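Long-range contacts in penicillin-binding protein 1A (Mycobacterium tuberculosis, PDB 5CXW), which builds cross-linked peptidoglycan for the cell wall, its penicillin-sensitive transpeptidase domain, the part crystallised here, joining the peptide side chains: residues Lys100-Val105 against Asp171-Ala176; Ala107-Ile112 against Arg257-Val262; Arg157-Leu162 against Asn200-Gly205; Ala176-Ser181 against Ala215-Thr220. One frame throughout, in Å; residues are numbered along the deposited sequence.

Contact 1 (Lys100-Val105 against Asp171-Ala176); sequences KVFALV and DAAHQA
Phe102 lies against three alanines, Ala172, Ala173 and Ala176, where helix 100-109 crosses helix 165-176 in the helical part of the penicillin-binding transpeptidase fold. Phe102 has the largest share of the buried surface. Ala173 comes in over one face: its CA stands 4.1 Å from the centroid of the Phe102 ring, a CH-pi approach 28° off the normal, while its CB touches Phe102 CG at 3.7 Å. One turn further along, Ala176 CB meets the ring obliquely, 3.8 Å from Phe102 CE1. The opposite face is covered from within its own helix by Val101, whose CG2 sits over the ring centre, so the ring is clasped between two aliphatic groups. A chi1 of -55°, with CG anti to the carbonyl carbon, swings the ring across the gap to reach the alanines. The two segments cross at 100° with their axes 8.4 Å apart, and the short side chains of the second helix let its backbone come close. Further out, Phe99 packs edge-to-face with Phe102, and Ala217 and Tyr218 of helix 211-222 also touch it. The five residues meeting across the segments are buried. Lys100, near the start of helix 100-109, is probably the lysine of the SxxK motif that begins at Ser97, the acyl-ester serine by similarity; Lys100 NZ bonds to Ser150 OG and Asn152 OD1, on a side of the helix well away from the alanines. Where the helices meet next to Phe102, Val105 CG1 rests 3.9 Å from Ala172 CB, and that same methyl carbon, Ala172 CB, presses against Phe102 O at 3.4 Å.

Contact 2 (Ala107-Ile112 against Arg257-Val262); sequences ALEQGI and RIPKAV
Leu108 and Val262 bring the two backbones closest, with their CA atoms 5.8 Å apart, where the last turn of helix 100-109 meets the first turn of helix 260-270. Val262 has the most surface buried here. Both its methyls face the CB of Leu108 and the CG of Glu109: Val262 CG1 touches Leu108 CB at 3.7 Å, and Val262 CG2 lies 4.0 Å from Glu109 CG. The side chains of Leu108 and Val262 run past each other in opposite directions, which carries Leu108 CD1 to 3.7 Å from Val262 O. Glu109 adds a different kind of contact. Its chain is extended beyond CG (chi2 -178°) and crosses Pro259 and Ile258 at about a right angle, so that OE2 reaches Pro259 CD at 3.5 Å and Ile258 CG2 at 3.8 Å. The carboxylate thus rests on aliphatic carbon and makes no hydrogen bond across this interface. Pro259 occupies the N-cap position of helix 260-270. Helix 100-109 ends in a Schellman motif, Gly111 having positive phi, with Ile112 N bonded to Ala107 O and Gly111 N to Leu108 O; Gln110 N also reaches Ala107 O, from the face opposite Ile112 N. Arg257 turns its polar end elsewhere, forming a salt bridge with Asp255 and a cation-pi contact with Tyr227. The contact is partly buried and lies away from the active site. Helix 165-176 flanks it, with Gln175 against Glu109 and Ala176 against Ile258, while Val370 from a C-terminal loop covers Leu108, and Ile112 packs on Leu158 and Lys161 of helix 152-161.

Contact 3 (Arg157-Leu162 against Asn200-Gly205); sequences RLMLKL and NGIVLG
Met159 reaches from helix 152-161 onto the short 3-10 segment 200-203, joining two pieces of the transpeptidase domain's helical region close to the active site. From CB the side chain starts with CG anti to the backbone N (chi1 165°) and continues straight through chi2, so CB and CG serve as a stalk pointed at the other segment. Met159 SD is the first atom to touch, 3.5 Å from Asn200 O, 3.7 Å from Val203 CG1 and 4.0 Å from Ile202 CG2. At chi3 the chain bends (73°), which turns the terminal methyl along the 3-10 segment toward Asn200. Met159 CE comes within 3.3 Å of Asn200 O and 3.6 Å of Asn200 OD1, while its flank still touches Val203 CG1. No hydrogen bond crosses the interface; the sulfur and methyl are fitted into a groove made of one backbone carbonyl, the Asn200 side chain, the Ile202 methyl and the valine. Pro166 of helix 165-176 also packs on Met159, Asn200 and Ile202. Val203 links the contact inward, touching Tyr156 and Ala103, and its side chain is about 8 Å from that of Ser97, the acyl-ester serine by similarity, and about 9 Å from the bound penicillin V adduct. Nearer the surface, exposed Leu160 leans in from its helix, crossing the Asn200 side chain at about a right angle, and its CD2 reaches Asn200 OD1 at 3.8 Å.

Contact 4 (Ala176-Ser181 against Ala215-Thr220); sequences AGIASS and ASAYAT
Ala217 and Ala176 bury the most surface here, and they bring the end of helix 165-176 down onto helix 211-222. Ala176 CB and Ala217 CB are 3.9 Å apart, and Ala217 CA comes to Ala176 O from the side, a CA-H...O contact of 3.4 Å with 165° at the hydrogen. The same carbonyl oxygen receives the real hydrogen bond of the interface: Thr220 OG1 donates to Ala176 O at 2.7 Å, with a C=O...donor angle of 155° and the hydroxyl tilted 20° from the carbonyl plane. OG1 stands anti to the threonine's own carbonyl carbon, which turns it toward the helix end. One hydroxyl and one CA-H therefore hold an oxygen that lies at a helix C-terminus. Gly177 takes a positive phi in a Schellman motif, and its CA comes 4.6 Å from that of Ala217. A water bridges the two sides, donating to Gly177 O at 2.7 Å and bonding Ser216 OG. Beyond the turn, Ile178 curls back so that CD1 touches Ala217 CB at 3.6 Å. Helix 211-222 is held between layers: Ala215 and Ala219 lie against strands 60-67 and 315-323 of the central antiparallel sheet, Phe102 of helix 100-109 packs on Ala217, and Ile258 covers Thr220.

Overall arrangement
Contacts 1 and 4 share Ala176 and form the inner core, running from helix 100-109 through helix 165-176 to helix 211-222 and the sheet beneath. Contact 1 is wholly apolar, built on a ring and alanines, whereas contact 4 adds a buried hydroxyl-to-carbonyl bond and a water at a helix end. Contact 2 works the far end of helix 100-109, nearer the surface, and tolerates a carboxylate among aliphatic groups; Arg257 ties it to contact 1 by bonding Gln175 O. Contact 3 is buried on the active-site side, where a methionine, not a ring, carries the packing, and Val203 against Ala103 joins it to contact 1. Contacts 3 and 4 do not touch.

Contact 1 (Lys100-Val105 against Asp171-Ala176)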
# COMPACT_ATOMS: atom_id res chain seq x y z
N LYS A 100 9.07 -2.28 2.60
CA LYS A 100 10.20 -1.78 3.37
C LYS A 100 9.80 -0.74 4.42
O LYS A 100 10.51 -0.56 5.42
CB LYS A 100 11.29 -1.16 2.47
CG LYS A 100 12.04 -2.18 1.65
CD LYS A 100 13.04 -1.57 0.69
CE LYS A 100 13.65 -2.69 -0.10
NZ LYS A 100 14.46 -2.15 -1.14
N VAL A 101 8.75 0.02 4.13
CA VAL A 101 8.31 1.10 5.02
C VAL A 101 7.99 0.53 6.38
O VAL A 101 8.15 1.22 7.38
CB VAL A 101 7.12 1.95 4.48
CG1 VAL A 101 7.46 2.50 3.13
CG2 VAL A 101 5.81 1.18 4.50
N PHE A 102 7.58 -0.74 6.45
CA PHE A 102 7.26 -1.32 7.78
C PHE A 102 8.50 -1.67 8.56
O PHE A 102 8.47 -1.63 9.80
CB PHE A 102 6.28 -2.51 7.63
CG PHE A 102 5.06 -2.11 6.90
CD1 PHE A 102 4.27 -1.06 7.38
CD2 PHE A 102 4.71 -2.68 5.70
CE1 PHE A 102 3.16 -0.61 6.68
CE2 PHE A 102 3.58 -2.23 5.00
CZ PHE A 102 2.81 -1.18 5.48
N ALA A 103 9.58 -2.03 7.86
CA ALA A 103 10.87 -2.15 8.54
C ALA A 103 11.32 -0.81 9.08
O ALA A 103 11.91 -0.70 10.16
CB ALA A 103 11.93 -2.75 7.66
N LEU A 104 11.06 0.25 8.35
CA LEU A 104 11.43 1.58 8.84
C LEU A 104 10.60 2.02 10.04
O LEU A 104 11.13 2.55 11.04
CB LEU A 104 11.32 2.58 7.70
CG LEU A 104 11.79 3.99 8.01
CD1 LEU A 104 13.19 4.11 8.55
CD2 LEU A 104 11.64 4.87 6.79
N VAL A 105 9.30 1.71 9.99
CA VAL A 105 8.48 1.90 11.17
C VAL A 105 9.08 1.19 12.37
O VAL A 105 9.24 1.79 13.45
CB VAL A 105 7.01 1.42 10.99
CG1 VAL A 105 6.26 1.49 12.28
CG2 VAL A 105 6.27 2.27 9.95
N ASP A 171 5.27 -7.22 13.06
CA ASP A 171 4.55 -6.51 14.12
C ASP A 171 4.18 -5.10 13.68
O ASP A 171 3.05 -4.65 13.86
CB ASP A 171 5.36 -6.46 15.42
CG ASP A 171 5.50 -7.82 16.09
OD1 ASP A 171 4.86 -8.85 15.68
OD2 ASP A 171 6.28 -7.91 17.07
N ALA A 172 5.16 -4.38 13.15
CA ALA A 172 4.90 -3.03 12.66
C ALA A 172 3.85 -2.97 11.55
O ALA A 172 2.95 -2.08 11.53
CB ALA A 172 6.20 -2.38 12.19
N ALA A 173 3.94 -3.93 10.62
CA ALA A 173 3.04 -3.95 9.49
C ALA A 173 1.64 -4.25 9.96
O ALA A 173 0.67 -3.58 9.61
CB ALA A 173 3.49 -5.03 8.53
N HIS A 174 1.51 -5.27 10.82
CA HIS A 174 0.21 -5.55 11.42
C HIS A 174 -0.37 -4.38 12.22
O HIS A 174 -1.57 -4.07 12.06
CB HIS A 174 0.30 -6.80 12.30
CG HIS A 174 0.38 -8.06 11.50
ND1 HIS A 174 1.15 -9.12 11.93
CD2 HIS A 174 -0.28 -8.50 10.40
CE1 HIS A 174 1.01 -10.13 11.09
NE2 HIS A 174 0.12 -9.79 10.17
N GLN A 175 0.44 -3.73 12.99
CA GLN A 175 0.00 -2.58 13.79
C GLN A 175 -0.43 -1.41 12.89
O GLN A 175 -1.39 -0.74 13.20
CB GLN A 175 1.11 -2.19 14.76
CG GLN A 175 1.27 -3.23 15.90
CD GLN A 175 2.56 -3.07 16.65
OE1 GLN A 175 3.29 -2.15 16.38
NE2 GLN A 175 2.86 -3.98 17.60
N ALA A 176 0.22 -1.24 11.75
CA ALA A 176 -0.15 -0.19 10.79
C ALA A 176 -1.48 -0.43 10.11
O ALA A 176 -2.08 0.52 9.63
CB ALA A 176 0.94 -0.01 9.74

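Contact 2 (Ala107-Ile112 against Arg257-Val262)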
# COMPACT_ATOMS: atom_id res chain seq x y z
N ALA A 107 12.07 0.14 12.97
CA ALA A 107 13.33 0.70 13.37
C ALA A 107 13.12 1.95 14.21
O ALA A 107 13.72 2.15 15.29
CB ALA A 107 14.16 1.02 12.14
N LEU A 108 12.32 2.87 13.69
CA LEU A 108 12.09 4.13 14.36
C LEU A 108 11.48 3.88 15.74
O LEU A 108 11.81 4.58 16.70
CB LEU A 108 11.18 5.02 13.52
CG LEU A 108 11.84 5.58 12.26
CD1 LEU A 108 10.78 5.97 11.25
CD2 LEU A 108 12.62 6.79 12.60
N GLU A 109 10.62 2.88 15.85
CA GLU A 109 9.99 2.54 17.13
C GLU A 109 11.04 2.06 18.19
O GLU A 109 10.77 2.07 19.42
CB GLU A 109 8.90 1.53 16.89
CG GLU A 109 7.66 2.17 16.29
CD GLU A 109 6.52 1.21 16.06
OE1 GLU A 109 6.76 0.00 16.13
OE2 GLU A 109 5.39 1.69 15.81
N GLN A 110 12.19 1.59 17.73
CA GLN A 110 13.27 1.12 18.57
C GLN A 110 14.35 2.14 18.77
O GLN A 110 15.41 1.84 19.28
CB GLN A 110 13.86 -0.15 18.01
CG GLN A 110 12.90 -1.29 18.08
CD GLN A 110 13.48 -2.63 17.64
OE1 GLN A 110 14.71 -2.92 17.69
NE2 GLN A 110 12.56 -3.51 17.26
N GLY A 111 14.14 3.35 18.26
CA GLY A 111 15.08 4.43 18.45
C GLY A 111 16.24 4.36 17.49
O GLY A 111 17.35 4.80 17.80
N ILE A 112 15.99 3.82 16.30
CA ILE A 112 16.92 3.81 15.19
C ILE A 112 16.33 4.81 14.18
O ILE A 112 15.29 4.51 13.52
CB ILE A 112 17.12 2.39 14.54
CG1 ILE A 112 17.60 1.39 15.60
CG2 ILE A 112 18.10 2.44 13.37
CD1 ILE A 112 17.49 -0.06 15.19
N ARG A 257 -1.91 3.61 16.62
CA ARG A 257 -1.13 2.38 16.50
C ARG A 257 0.39 2.58 16.39
O ARG A 257 1.17 1.71 16.82
CB ARG A 257 -1.55 1.69 15.20
CG ARG A 257 -2.97 1.11 15.25
CD ARG A 257 -3.00 -0.16 16.07
NE ARG A 257 -4.27 -0.89 16.00
CZ ARG A 257 -4.65 -1.75 15.06
NH1 ARG A 257 -3.92 -2.03 14.03
NH2 ARG A 257 -5.84 -2.35 15.18
N ILE A 258 0.81 3.66 15.75
CA ILE A 258 2.18 3.99 15.53
C ILE A 258 2.38 5.41 16.13
O ILE A 258 1.52 6.27 15.96
CB ILE A 258 2.48 4.02 14.03
CG1 ILE A 258 2.20 2.66 13.39
CG2 ILE A 258 3.88 4.52 13.75
CD1 ILE A 258 2.23 2.73 11.89
N PRO A 259 3.48 5.64 16.86
CA PRO A 259 3.60 6.98 17.43
C PRO A 259 3.68 8.05 16.32
O PRO A 259 4.25 7.82 15.23
CB PRO A 259 4.90 6.93 18.25
CG PRO A 259 5.13 5.44 18.47
CD PRO A 259 4.49 4.70 17.35
N LYS A 260 3.04 9.18 16.58
CA LYS A 260 3.06 10.30 15.65
C LYS A 260 4.46 10.63 15.17
O LYS A 260 4.68 10.88 13.98
CB LYS A 260 2.43 11.52 16.31
CG LYS A 260 2.59 12.82 15.49
CD LYS A 260 1.74 13.95 16.01
CE LYS A 260 1.95 15.27 15.28
NZ LYS A 260 1.72 15.22 13.83
N ALA A 261 5.42 10.71 16.11
CA ALA A 261 6.78 11.11 15.75
C ALA A 261 7.39 10.09 14.78
O ALA A 261 8.10 10.48 13.82
CB ALA A 261 7.66 11.31 16.96
N VAL A 262 7.09 8.81 14.99
CA VAL A 262 7.54 7.77 14.10
C VAL A 262 6.90 7.93 12.74
O VAL A 262 7.61 7.92 11.69
CB VAL A 262 7.27 6.37 14.71
CG1 VAL A 262 7.47 5.29 13.66
CG2 VAL A 262 8.16 6.14 15.87

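Contact 3 (Arg157-Leu162 against Asn200-Gly205)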
# COMPACT_ATOMS: atom_id res chain seq x y z
N ARG A 157 19.95 -5.57 6.21
CA ARG A 157 20.76 -5.28 7.37
C ARG A 157 19.96 -4.51 8.43
O ARG A 157 20.19 -4.72 9.65
CB ARG A 157 22.04 -4.50 7.02
CG ARG A 157 23.05 -5.25 6.20
CD ARG A 157 24.37 -4.49 6.17
NE ARG A 157 25.44 -5.29 5.54
CZ ARG A 157 25.65 -5.38 4.21
NH1 ARG A 157 25.00 -4.65 3.36
NH2 ARG A 157 26.61 -6.21 3.75
N LEU A 158 19.11 -3.58 8.02
CA LEU A 158 18.33 -2.86 8.98
C LEU A 158 17.39 -3.82 9.75
O LEU A 158 17.31 -3.76 11.00
CB LEU A 158 17.52 -1.79 8.34
CG LEU A 158 16.65 -0.97 9.28
CD1 LEU A 158 17.41 -0.24 10.38
CD2 LEU A 158 15.81 0.00 8.46
N MET A 159 16.72 -4.69 9.01
CA MET A 159 15.85 -5.70 9.65
C MET A 159 16.64 -6.56 10.62
O MET A 159 16.15 -6.83 11.73
CB MET A 159 15.17 -6.57 8.59
CG MET A 159 14.54 -7.85 9.14
SD MET A 159 13.89 -8.83 7.83
CE MET A 159 15.45 -9.42 7.11
N LEU A 160 17.83 -7.02 10.25
CA LEU A 160 18.61 -7.85 11.15
C LEU A 160 19.06 -7.13 12.43
O LEU A 160 19.25 -7.78 13.49
CB LEU A 160 19.76 -8.50 10.42
CG LEU A 160 19.36 -9.47 9.33
CD1 LEU A 160 20.63 -9.84 8.58
CD2 LEU A 160 18.60 -10.68 9.80
N LYS A 161 19.19 -5.82 12.36
CA LYS A 161 19.57 -5.01 13.52
C LYS A 161 18.41 -4.88 14.51
O LYS A 161 18.63 -4.64 15.72
CB LYS A 161 19.91 -3.62 13.02
CG LYS A 161 20.22 -2.54 14.05
CD LYS A 161 21.51 -2.77 14.75
CE LYS A 161 21.81 -1.47 15.52
NZ LYS A 161 22.99 -1.71 16.36
N LEU A 162 17.18 -4.97 14.04
CA LEU A 162 16.05 -4.85 14.94
C LEU A 162 15.98 -5.95 16.00
O LEU A 162 16.22 -7.13 15.71
CB LEU A 162 14.74 -4.98 14.17
CG LEU A 162 14.44 -3.98 13.02
CD1 LEU A 162 13.19 -4.38 12.32
CD2 LEU A 162 14.37 -2.61 13.55
N ASN A 200 13.11 -13.94 6.79
CA ASN A 200 13.73 -12.68 6.41
C ASN A 200 13.19 -12.05 5.16
O ASN A 200 13.28 -10.83 5.00
CB ASN A 200 15.20 -12.88 6.24
CG ASN A 200 15.91 -13.18 7.53
OD1 ASN A 200 15.58 -12.66 8.57
ND2 ASN A 200 16.94 -14.05 7.45
N GLY A 201 12.58 -12.80 4.28
CA GLY A 201 12.01 -12.22 3.06
C GLY A 201 10.88 -11.20 3.23
O GLY A 201 10.51 -10.53 2.29
N ILE A 202 10.35 -11.14 4.45
CA ILE A 202 9.29 -10.20 4.76
C ILE A 202 9.71 -8.79 4.33
O ILE A 202 8.87 -8.04 3.86
CB ILE A 202 8.88 -10.25 6.23
CG1 ILE A 202 7.65 -9.33 6.44
CG2 ILE A 202 10.03 -9.84 7.19
CD1 ILE A 202 6.94 -9.50 7.75
N VAL A 203 10.96 -8.40 4.58
CA VAL A 203 11.35 -7.00 4.32
C VAL A 203 11.36 -6.67 2.83
O VAL A 203 11.27 -5.49 2.44
CB VAL A 203 12.71 -6.63 5.00
CG1 VAL A 203 13.91 -7.39 4.38
CG2 VAL A 203 12.95 -5.12 4.99
N LEU A 204 11.50 -7.69 2.00
CA LEU A 204 11.41 -7.55 0.57
C LEU A 204 10.05 -7.91 0.02
O LEU A 204 9.93 -8.21 -1.19
CB LEU A 204 12.51 -8.36 -0.07
CG LEU A 204 13.95 -7.99 0.42
CD1 LEU A 204 14.99 -8.85 -0.27
CD2 LEU A 204 14.27 -6.54 0.29
N GLY A 205 9.03 -7.87 0.88
CA GLY A 205 7.67 -8.01 0.47
C GLY A 205 7.32 -9.35 -0.12
O GLY A 205 6.51 -9.38 -1.05

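Contact 4 (Ala176-Ser181 against Ala215-Thr220)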
# COMPACT_ATOMS: atom_id res chain seq x y z
N ALA A 176 0.22 -1.24 11.75
CA ALA A 176 -0.15 -0.19 10.79
C ALA A 176 -1.48 -0.43 10.11
O ALA A 176 -2.08 0.52 9.63
CB ALA A 176 0.94 -0.01 9.74
N GLY A 177 -1.96 -1.70 10.13
CA GLY A 177 -3.21 -2.10 9.49
C GLY A 177 -3.10 -3.17 8.46
O GLY A 177 -4.12 -3.46 7.81
N ILE A 178 -1.94 -3.80 8.23
CA ILE A 178 -1.90 -5.00 7.39
C ILE A 178 -2.69 -6.05 8.11
O ILE A 178 -2.39 -6.40 9.25
CB ILE A 178 -0.47 -5.45 7.04
CG1 ILE A 178 0.35 -4.34 6.34
CG2 ILE A 178 -0.54 -6.71 6.23
CD1 ILE A 178 -0.26 -3.82 5.04
N ALA A 179 -3.78 -6.52 7.51
CA ALA A 179 -4.69 -7.41 8.27
C ALA A 179 -3.98 -8.70 8.62
O ALA A 179 -3.10 -9.15 7.87
CB ALA A 179 -5.93 -7.74 7.46
N SER A 180 -4.35 -9.26 9.76
CA SER A 180 -3.79 -10.50 10.28
C SER A 180 -4.25 -11.75 9.53
O SER A 180 -3.62 -12.80 9.67
CB SER A 180 -4.16 -10.67 11.76
OG SER A 180 -3.37 -9.75 12.47
N SER A 181 -5.36 -11.63 8.80
CA SER A 181 -5.89 -12.68 7.98
C SER A 181 -6.75 -12.12 6.88
O SER A 181 -7.23 -10.98 6.96
CB SER A 181 -6.73 -13.65 8.85
OG SER A 181 -7.85 -12.93 9.37
N ALA A 215 -3.12 0.14 1.11
CA ALA A 215 -3.71 1.45 1.14
C ALA A 215 -4.05 1.85 2.57
O ALA A 215 -3.80 3.00 3.01
CB ALA A 215 -4.94 1.53 0.26
N SER A 216 -4.59 0.89 3.31
CA SER A 216 -4.99 1.13 4.70
C SER A 216 -3.79 1.39 5.59
O SER A 216 -3.79 2.34 6.42
CB SER A 216 -5.79 -0.06 5.20
OG SER A 216 -6.09 0.03 6.59
N ALA A 217 -2.75 0.56 5.50
CA ALA A 217 -1.57 0.75 6.32
C ALA A 217 -0.86 2.09 6.05
O ALA A 217 -0.40 2.77 6.97
CB ALA A 217 -0.59 -0.44 6.17
N TYR A 218 -0.76 2.45 4.79
CA TYR A 218 -0.17 3.76 4.41
C TYR A 218 -1.09 4.93 4.86
O TYR A 218 -0.62 5.99 5.29
CB TYR A 218 0.13 3.82 2.94
CG TYR A 218 1.42 3.20 2.47
CD1 TYR A 218 1.81 1.92 2.88
CD2 TYR A 218 2.25 3.87 1.56
CE1 TYR A 218 2.98 1.34 2.40
CE2 TYR A 218 3.37 3.29 1.05
CZ TYR A 218 3.74 2.02 1.46
OH TYR A 218 4.90 1.41 0.96
N ALA A 219 -2.43 4.68 4.90
CA ALA A 219 -3.37 5.68 5.48
C ALA A 219 -3.03 5.95 6.96
O ALA A 219 -3.06 7.08 7.42
CB ALA A 219 -4.80 5.26 5.26
N THR A 220 -2.64 4.91 7.70
CA THR A 220 -2.27 5.08 9.08
C THR A 220 -1.06 6.00 9.20
O THR A 220 -0.99 6.87 10.10
CB THR A 220 -2.02 3.70 9.72
OG1 THR A 220 -3.24 2.94 9.68
CG2 THR A 220 -1.53 3.78 11.15
O HOH W 1 -6.55 -2.43 7.49